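Local coordinates for protein N5-Carboxyaminoimidazole ribonucleotide synthetase (Staphylococcus aureus subsp. aureus, PDB 3ORQ) that catalyses the ATP-dependent conversion of 5-aminoimidazole ribonucleotide and bicarbonate to N5-carboxyaminoimidazole ribonucleotide, as a member of the ATP-grasp superfamily, at residues A28-A31 with Q32-G35; L67-L70 with G71-D75; T365-D368 with M369-K372. All blocks are in the same frame, centred on the assembly; numbering follows the deposited sequence.

All three contacts are local, each formed within the last turns of one helix, so none closes a long loop; they follow one another in series, without nesting or crossing. Contact 1 (28-35) ends helix 22-33, between strands 14-18 and 37-42 of the parallel sheet, and also meets helix 290-298 and the second subunit. Contact 2 (67-75) ends helix 64-73, just before strand 76-79 of the same sheet, its centre about 18 Å from that of contact 1. Contact 3 (365-372) ends helix 362-372 near the C terminus, beside the large antiparallel sheet. Contacts 2 and 3, with centres about 46 Å apart, lie on opposite sides of the chain's centre.

Contact 1: A28-A31 with Q32-G35; sequences AQSA and QKMG
Q32, K33 and M34 (a selenomethionine) donate their backbone N-H groups to the carbonyl oxygens of A28, Q29 and S30, closing the last turns of helix 22-33; the bond from K33 N to Q29 O, 3.1 Å long, is nearly straight (169° at the hydrogen). G35 then leaves the helix with positive phi (88°) in a Schellman motif, a conformation suited to glycine. A chi1 of 170° sets K33 CG beside the carbonyl carbon, and the chain runs back over S30: K33 CB lies 3.4 Å from S30 O, and the bend at chi3 leaves CE 4.0 Å from that same oxygen. Q32 passes A28 O with CB at 3.5 Å and CG at 3.6 Å before its amide turns away, where NE2 bonds V52 O of its own chain and Y51 O of the second subunit; Q32 O accepts a bond from K25 NZ of that subunit. A28 and A31 face strands 14-18 and 37-42, packing on I17, I15 and V38 in the beta-alpha-beta unit of a Rossmann-type domain. K33 NZ comes 4.3 Å from S30 OG, and both groups find their partner in OD1 of D292 on helix 290-298, the lysine by a salt bridge and the serine by a hydrogen bond. Residues of one helical turn thus converge on a single carboxylate oxygen, which would favour an ionised D292.

Contact 2: L67-L70 with G71-D75; sequences LNQL and GQKCD
The amides of Q69 and Q72 are turned only 23° from each other but do not stack: Q69 CD and Q72 CD are 6.3 Å apart, and the two side chains come closest at Q69 OE1 and Q72 CG, 4.1 Å. K73 passes the Q69 amide obliquely, CE and NZ each 4.1 Å from Q69 NE2, while NZ forms its salt bridge with E55. Nearer the main chain, K73 CG presses on the backbone, 3.3 Å from Q69 O. On the buried side, a chi1 of -179° swings L70 CG away from N and carries CD1 to within 3.8 Å of C74 SG; both residues rest on V39 of strand 37-42. Backbone bonds from G71 N to L67 O and from Q72 N to N68 O keep the regular spacing of helix 64-73. K73 N, in contrast, reaches L70 O at 3.1 Å from well above the carbonyl plane (64° out of it). This i to i+3 bond, beside a weak i+4 bond from K73 N to Q69 O, is consistent with the last turn narrowing towards a 3-10 form. The chemistry divides the helix end: polar amides and the lysine lie mainly to the outer side, L70 and C74 against V39.

Contact 3: T365-D368 with M369-K372; sequences TEQD and MYAK
E366 and Y370 make the tight part of this contact, lying side by side one helical turn apart and pointing the same way. E366 CG is 3.7 Å from Y370 CE2, with carboxylate and ring planes 26° apart. The glutamate reaches along the ring because its chain is extended, CG anti to the backbone N (chi1 -176°). E366 OE1 comes 3.5 Å from Y370 OH, but the stronger partners lie outside: K224 and R230 form salt bridges with OE1, and E216 hydrogen-bonds the phenol. M369, a selenomethionine, is also buried; its CG sits 3.4 Å from T365 O and the chain packs on V314 and M316 of strand 313-319. The solvent side is looser. There Q367 OE1 meets the ring at its edge, in plane, 3.9 Å from Y370 CD2, and the exposed D368 turns its OD1 to Q364. Backbone bonds from M369, Y370, A371 and K372 back to T365, E366, Q367 and D368 run through both sides. One face buried and one exposed mark an amphipathic alpha-helix, here the C-terminal helix of a PurK-type ATP-grasp ligase, lying beside the large antiparallel sheet with the Y370 side chain about 13 Å from the bound ADP.

Contact 1: A28-A31 with Q32-G35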
ATOM      1  N   ALA A  28      -4.084  -1.778   9.126  1.00  2.00           N
ATOM      2  CA  ALA A  28      -5.426  -1.336   8.702  1.00  2.66           C
ATOM      3  C   ALA A  28      -5.459  -0.959   7.212  1.00  3.26           C
ATOM      4  O   ALA A  28      -6.467  -1.231   6.508  1.00  3.28           O
ATOM      5  CB  ALA A  28      -5.930  -0.138   9.577  1.00  2.00           C
ATOM      6  N   GLN A  29      -4.362  -0.353   6.723  1.00  2.00           N
ATOM      7  CA  GLN A  29      -4.261  -0.063   5.279  1.00  2.00           C
ATOM      8  C   GLN A  29      -4.268  -1.326   4.437  1.00  2.00           C
ATOM      9  O   GLN A  29      -4.958  -1.382   3.414  1.00  2.00           O
ATOM     10  CB  GLN A  29      -3.063   0.823   4.958  1.00  2.16           C
ATOM     11  CG  GLN A  29      -3.259   2.247   5.555  1.00  8.28           C
ATOM     12  CD  GLN A  29      -2.262   3.282   5.005  1.00 11.30           C
ATOM     13  OE1 GLN A  29      -2.550   3.933   4.032  1.00  6.04           O
ATOM     14  NE2 GLN A  29      -1.065   3.375   5.608  1.00 14.40           N
ATOM     15  N   SER A  30      -3.555  -2.369   4.872  1.00  2.30           N
ATOM     16  CA  SER A  30      -3.648  -3.648   4.165  1.00  2.74           C
ATOM     17  C   SER A  30      -5.055  -4.244   4.246  1.00  2.00           C
ATOM     18  O   SER A  30      -5.592  -4.740   3.245  1.00  2.00           O
ATOM     19  CB  SER A  30      -2.663  -4.702   4.705  1.00  3.71           C
ATOM     20  OG  SER A  30      -1.365  -4.367   4.272  1.00 11.35           O
ATOM     21  N   ALA A  31      -5.620  -4.239   5.436  1.00  2.00           N
ATOM     22  CA  ALA A  31      -6.946  -4.796   5.633  1.00  2.00           C
ATOM     23  C   ALA A  31      -7.963  -4.095   4.735  1.00  2.00           C
ATOM     24  O   ALA A  31      -8.790  -4.767   4.115  1.00  2.00           O
ATOM     25  CB  ALA A  31      -7.355  -4.679   7.083  1.00  2.00           C
ATOM     26  N   GLN A  32      -7.922  -2.753   4.651  1.00  2.00           N
ATOM     27  CA  GLN A  32      -8.928  -2.042   3.813  1.00  2.00           C
ATOM     28  C   GLN A  32      -8.726  -2.313   2.320  1.00  2.00           C
ATOM     29  O   GLN A  32      -9.679  -2.579   1.578  1.00  2.00           O
ATOM     30  CB  GLN A  32      -8.932  -0.549   4.131  1.00  2.00           C
ATOM     31  CG  GLN A  32      -9.709  -0.255   5.440  1.00  2.00           C
ATOM     32  CD  GLN A  32     -10.337   1.074   5.402  1.00  2.30           C
ATOM     33  OE1 GLN A  32     -11.059   1.399   4.443  1.00  4.71           O
ATOM     34  NE2 GLN A  32     -10.072   1.899   6.420  1.00  2.00           N
ATOM     35  N   LYS A  33      -7.476  -2.293   1.866  1.00  2.00           N
ATOM     36  CA  LYS A  33      -7.151  -2.754   0.520  1.00  2.00           C
ATOM     37  C   LYS A  33      -7.786  -4.149   0.155  1.00  2.00           C
ATOM     38  O   LYS A  33      -8.300  -4.311  -0.927  1.00  2.00           O
ATOM     39  CB  LYS A  33      -5.633  -2.875   0.376  1.00  2.00           C
ATOM     40  CG  LYS A  33      -5.208  -3.580  -0.927  1.00  2.00           C
ATOM     41  CD  LYS A  33      -3.711  -3.654  -0.974  1.00  5.52           C
ATOM     42  CE  LYS A  33      -3.163  -4.577   0.127  1.00  9.88           C
ATOM     43  NZ  LYS A  33      -1.695  -4.733  -0.009  1.00  7.95           N
HETATM   44  N   MSE A  34      -7.696  -5.125   1.057  0.51  2.00           N
HETATM   45  CA  MSE A  34      -8.270  -6.469   0.849  0.51  2.00           C
HETATM   46  C   MSE A  34      -9.781  -6.537   1.072  0.51  2.00           C
HETATM   47  O   MSE A  34     -10.388  -7.598   0.899  0.51  2.33           O
HETATM   48  CB  MSE A  34      -7.587  -7.498   1.770  0.51  2.00           C
HETATM   49  CG  MSE A  34      -6.196  -7.881   1.316  0.51  2.00           C
HETATM   50 SE   MSE A  34      -5.220  -8.999   2.600  0.51 19.14          SE
HETATM   51  CE  MSE A  34      -3.467  -8.687   1.774  0.51  2.00           C
ATOM     52  N   GLY A  35     -10.385  -5.431   1.487  1.00  2.00           N
ATOM     53  CA  GLY A  35     -11.852  -5.400   1.645  1.00  2.00           C
ATOM     54  C   GLY A  35     -12.392  -5.847   3.008  1.00  2.33           C
ATOM     55  O   GLY A  35     -13.555  -6.224   3.101  1.00  2.03           O
TER

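Contact 2: L67-L70 with G71-D75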
ATOM      1  N   LEU A  67     -12.797  -3.085  25.589  1.00 11.18           N
ATOM      2  CA  LEU A  67     -12.270  -4.256  24.876  1.00 11.27           C
ATOM      3  C   LEU A  67     -13.432  -5.192  24.483  1.00 10.71           C
ATOM      4  O   LEU A  67     -13.441  -5.738  23.377  1.00  9.32           O
ATOM      5  CB  LEU A  67     -11.179  -4.985  25.670  1.00 11.70           C
ATOM      6  CG  LEU A  67      -9.853  -4.249  25.931  1.00 11.80           C
ATOM      7  CD1 LEU A  67      -9.069  -4.930  27.069  1.00  9.86           C
ATOM      8  CD2 LEU A  67      -8.979  -4.130  24.661  1.00  8.68           C
ATOM      9  N   ASN A  68     -14.439  -5.321  25.360  1.00  7.54           N
ATOM     10  CA  ASN A  68     -15.612  -6.085  24.996  1.00  8.94           C
ATOM     11  C   ASN A  68     -16.463  -5.514  23.854  1.00 10.48           C
ATOM     12  O   ASN A  68     -16.940  -6.266  22.998  1.00  9.87           O
ATOM     13  CB  ASN A  68     -16.449  -6.422  26.205  1.00  9.72           C
ATOM     14  CG  ASN A  68     -16.061  -7.752  26.786  1.00 18.19           C
ATOM     15  OD1 ASN A  68     -16.587  -8.798  26.361  1.00 24.39           O
ATOM     16  ND2 ASN A  68     -15.105  -7.743  27.743  1.00 18.35           N
ATOM     17  N   GLN A  69     -16.653  -4.195  23.858  1.00 10.38           N
ATOM     18  CA  GLN A  69     -17.254  -3.518  22.728  1.00 12.11           C
ATOM     19  C   GLN A  69     -16.474  -3.780  21.434  1.00 11.06           C
ATOM     20  O   GLN A  69     -17.065  -4.015  20.386  1.00 11.77           O
ATOM     21  CB  GLN A  69     -17.402  -2.018  23.003  1.00 13.73           C
ATOM     22  CG  GLN A  69     -18.656  -1.691  23.841  1.00 21.77           C
ATOM     23  CD  GLN A  69     -19.964  -2.195  23.172  1.00 28.09           C
ATOM     24  OE1 GLN A  69     -20.522  -3.230  23.556  1.00 29.45           O
ATOM     25  NE2 GLN A  69     -20.431  -1.463  22.161  1.00 30.01           N
ATOM     26  N   LEU A  70     -15.152  -3.776  21.515  1.00  9.50           N
ATOM     27  CA  LEU A  70     -14.348  -4.128  20.366  1.00  7.71           C
ATOM     28  C   LEU A  70     -14.687  -5.540  19.869  1.00  7.69           C
ATOM     29  O   LEU A  70     -14.917  -5.750  18.672  1.00  6.43           O
ATOM     30  CB  LEU A  70     -12.865  -4.007  20.669  1.00  8.03           C
ATOM     31  CG  LEU A  70     -11.969  -4.342  19.475  1.00  8.54           C
ATOM     32  CD1 LEU A  70     -12.133  -3.292  18.372  1.00  6.57           C
ATOM     33  CD2 LEU A  70     -10.562  -4.369  19.931  1.00  7.72           C
ATOM     34  N   GLY A  71     -14.761  -6.499  20.791  1.00  7.73           N
ATOM     35  CA  GLY A  71     -15.112  -7.864  20.437  1.00  8.07           C
ATOM     36  C   GLY A  71     -16.506  -8.012  19.876  1.00  9.24           C
ATOM     37  O   GLY A  71     -16.719  -8.838  18.996  1.00 10.19           O
ATOM     38  N   GLN A  72     -17.469  -7.237  20.389  1.00  9.41           N
ATOM     39  CA  GLN A  72     -18.830  -7.271  19.875  1.00 11.79           C
ATOM     40  C   GLN A  72     -18.902  -6.804  18.408  1.00 12.04           C
ATOM     41  O   GLN A  72     -19.797  -7.212  17.672  1.00 12.43           O
ATOM     42  CB  GLN A  72     -19.772  -6.407  20.726  1.00 14.20           C
ATOM     43  CG  GLN A  72     -20.252  -7.069  22.031  1.00 24.15           C
ATOM     44  CD  GLN A  72     -21.219  -8.235  21.778  1.00 33.70           C
ATOM     45  OE1 GLN A  72     -22.276  -8.053  21.156  1.00 39.20           O
ATOM     46  NE2 GLN A  72     -20.861  -9.435  22.260  1.00 35.37           N
ATOM     47  N   LYS A  73     -17.972  -5.945  17.996  1.00 10.51           N
ATOM     48  CA  LYS A  73     -18.027  -5.379  16.644  1.00 12.64           C
ATOM     49  C   LYS A  73     -17.253  -6.168  15.596  1.00 12.56           C
ATOM     50  O   LYS A  73     -17.392  -5.909  14.404  1.00 15.95           O
ATOM     51  CB  LYS A  73     -17.492  -3.950  16.673  1.00 13.52           C
ATOM     52  CG  LYS A  73     -18.320  -3.003  17.515  1.00 17.18           C
ATOM     53  CD  LYS A  73     -17.637  -1.652  17.702  1.00 19.44           C
ATOM     54  CE  LYS A  73     -18.385  -0.801  18.705  1.00 20.11           C
ATOM     55  NZ  LYS A  73     -19.742  -0.518  18.189  1.00 22.02           N
ATOM     56  N   CYS A  74     -16.445  -7.131  16.021  1.00 10.99           N
ATOM     57  CA  CYS A  74     -15.406  -7.691  15.145  1.00 11.71           C
ATOM     58  C   CYS A  74     -15.582  -9.175  14.958  1.00  9.89           C
ATOM     59  O   CYS A  74     -16.133  -9.859  15.838  1.00  9.27           O
ATOM     60  CB  CYS A  74     -14.000  -7.434  15.750  1.00 12.10           C
ATOM     61  SG  CYS A  74     -13.600  -5.669  15.835  1.00 17.24           S
ATOM     62  N   ASP A  75     -15.092  -9.678  13.831  1.00  7.30           N
ATOM     63  CA  ASP A  75     -15.115 -11.125  13.589  1.00  7.37           C
ATOM     64  C   ASP A  75     -13.783 -11.766  13.969  1.00  6.19           C
ATOM     65  O   ASP A  75     -13.698 -12.989  14.166  1.00  6.97           O
ATOM     66  CB  ASP A  75     -15.432 -11.394  12.122  1.00  6.60           C
ATOM     67  CG  ASP A  75     -16.750 -10.805  11.713  1.00  6.33           C
ATOM     68  OD1 ASP A  75     -17.792 -11.286  12.195  1.00 12.21           O
ATOM     69  OD2 ASP A  75     -16.770  -9.838  10.948  1.00  4.58           O
TER

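Contact 3: T365-D368 with M369-K372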
ATOM      1  N   THR A 365      24.551   2.533  -1.255  1.00 19.13           N
ATOM      2  CA  THR A 365      23.411   3.164  -0.609  1.00 17.37           C
ATOM      3  C   THR A 365      23.649   3.325   0.893  1.00 17.40           C
ATOM      4  O   THR A 365      23.323   4.366   1.462  1.00 16.16           O
ATOM      5  CB  THR A 365      22.119   2.369  -0.799  1.00 17.34           C
ATOM      6  OG1 THR A 365      21.786   2.324  -2.194  1.00 17.74           O
ATOM      7  CG2 THR A 365      20.988   3.020   0.015  1.00 13.47           C
ATOM      8  N   GLU A 366      24.222   2.301   1.527  1.00 17.99           N
ATOM      9  CA  GLU A 366      24.532   2.378   2.951  1.00 18.19           C
ATOM     10  C   GLU A 366      25.432   3.584   3.249  1.00 19.10           C
ATOM     11  O   GLU A 366      25.172   4.330   4.205  1.00 18.89           O
ATOM     12  CB  GLU A 366      25.198   1.095   3.466  1.00 18.34           C
ATOM     13  CG  GLU A 366      25.438   1.155   4.971  1.00 18.05           C
ATOM     14  CD  GLU A 366      26.177  -0.040   5.508  1.00 18.45           C
ATOM     15  OE1 GLU A 366      25.729  -0.583   6.536  1.00 19.67           O
ATOM     16  OE2 GLU A 366      27.210  -0.427   4.927  1.00 18.02           O
ATOM     17  N   GLN A 367      26.466   3.772   2.424  1.00 18.56           N
ATOM     18  CA  GLN A 367      27.371   4.923   2.571  1.00 19.93           C
ATOM     19  C   GLN A 367      26.604   6.217   2.434  1.00 20.48           C
ATOM     20  O   GLN A 367      26.728   7.100   3.278  1.00 21.43           O
ATOM     21  CB  GLN A 367      28.501   4.904   1.518  1.00 19.77           C
ATOM     22  CG  GLN A 367      29.627   3.930   1.818  1.00 21.63           C
ATOM     23  CD  GLN A 367      30.137   4.056   3.256  1.00 23.16           C
ATOM     24  OE1 GLN A 367      30.051   3.115   4.030  1.00 23.40           O
ATOM     25  NE2 GLN A 367      30.644   5.229   3.616  1.00 24.51           N
ATOM     26  N   ASP A 368      25.821   6.308   1.355  1.00 19.90           N
ATOM     27  CA  ASP A 368      24.987   7.476   1.057  1.00 19.13           C
ATOM     28  C   ASP A 368      24.192   7.923   2.273  1.00 17.67           C
ATOM     29  O   ASP A 368      24.154   9.114   2.580  1.00 16.72           O
ATOM     30  CB  ASP A 368      24.018   7.184  -0.096  1.00 19.48           C
ATOM     31  CG  ASP A 368      24.724   6.952  -1.431  1.00 22.89           C
ATOM     32  OD1 ASP A 368      25.961   7.139  -1.493  1.00 20.38           O
ATOM     33  OD2 ASP A 368      24.022   6.582  -2.424  1.00 25.84           O
HETATM   34  N   MSE A 369      23.569   6.952   2.946  1.00 17.46           N
HETATM   35  CA  MSE A 369      22.746   7.178   4.136  1.00 18.12           C
HETATM   36  C   MSE A 369      23.585   7.587   5.366  1.00 19.04           C
HETATM   37  O   MSE A 369      23.138   8.396   6.183  1.00 22.05           O
HETATM   38  CB  MSE A 369      21.912   5.915   4.470  1.00 17.94           C
HETATM   39  CG  MSE A 369      20.835   5.489   3.425  1.00 15.91           C
HETATM   40 SE   MSE A 369      19.668   6.989   3.078  0.82 18.87          SE
HETATM   41  CE  MSE A 369      20.356   7.594   1.371  1.00 17.70           C
ATOM     42  N   TYR A 370      24.770   7.012   5.534  1.00 18.79           N
ATOM     43  CA  TYR A 370      25.622   7.406   6.667  1.00 21.68           C
ATOM     44  C   TYR A 370      25.927   8.897   6.594  1.00 22.55           C
ATOM     45  O   TYR A 370      25.785   9.622   7.572  1.00 21.14           O
ATOM     46  CB  TYR A 370      26.929   6.641   6.670  1.00 23.07           C
ATOM     47  CG  TYR A 370      26.869   5.285   7.322  1.00 23.44           C
ATOM     48  CD1 TYR A 370      26.147   5.088   8.501  1.00 23.46           C
ATOM     49  CD2 TYR A 370      27.557   4.205   6.771  1.00 22.84           C
ATOM     50  CE1 TYR A 370      26.097   3.841   9.111  1.00 22.29           C
ATOM     51  CE2 TYR A 370      27.522   2.947   7.376  1.00 23.54           C
ATOM     52  CZ  TYR A 370      26.791   2.778   8.547  1.00 20.93           C
ATOM     53  OH  TYR A 370      26.757   1.553   9.147  1.00 16.82           O
ATOM     54  N   ALA A 371      26.309   9.343   5.400  1.00 23.61           N
ATOM     55  CA  ALA A 371      26.592  10.741   5.154  1.00 24.57           C
ATOM     56  C   ALA A 371      25.332  11.590   5.342  1.00 24.75           C
ATOM     57  O   ALA A 371      25.398  12.705   5.837  1.00 25.86           O
ATOM     58  CB  ALA A 371      27.159  10.916   3.758  1.00 24.16           C
ATOM     59  N   LYS A 372      24.179  11.055   4.966  1.00 24.12           N
ATOM     60  CA  LYS A 372      22.958  11.846   5.060  1.00 23.85           C
ATOM     61  C   LYS A 372      22.478  12.044   6.505  1.00 22.96           C
ATOM     62  O   LYS A 372      22.032  13.126   6.850  1.00 21.95           O
ATOM     63  CB  LYS A 372      21.853  11.269   4.168  1.00 23.90           C
ATOM     64  CG  LYS A 372      21.017  12.333   3.530  1.00 23.68           C
ATOM     65  CD  LYS A 372      21.640  12.859   2.243  1.00 24.45           C
ATOM     66  CE  LYS A 372      21.109  14.269   1.978  1.00 25.96           C
ATOM     67  NZ  LYS A 372      21.569  14.905   0.698  1.00 24.10           N
TER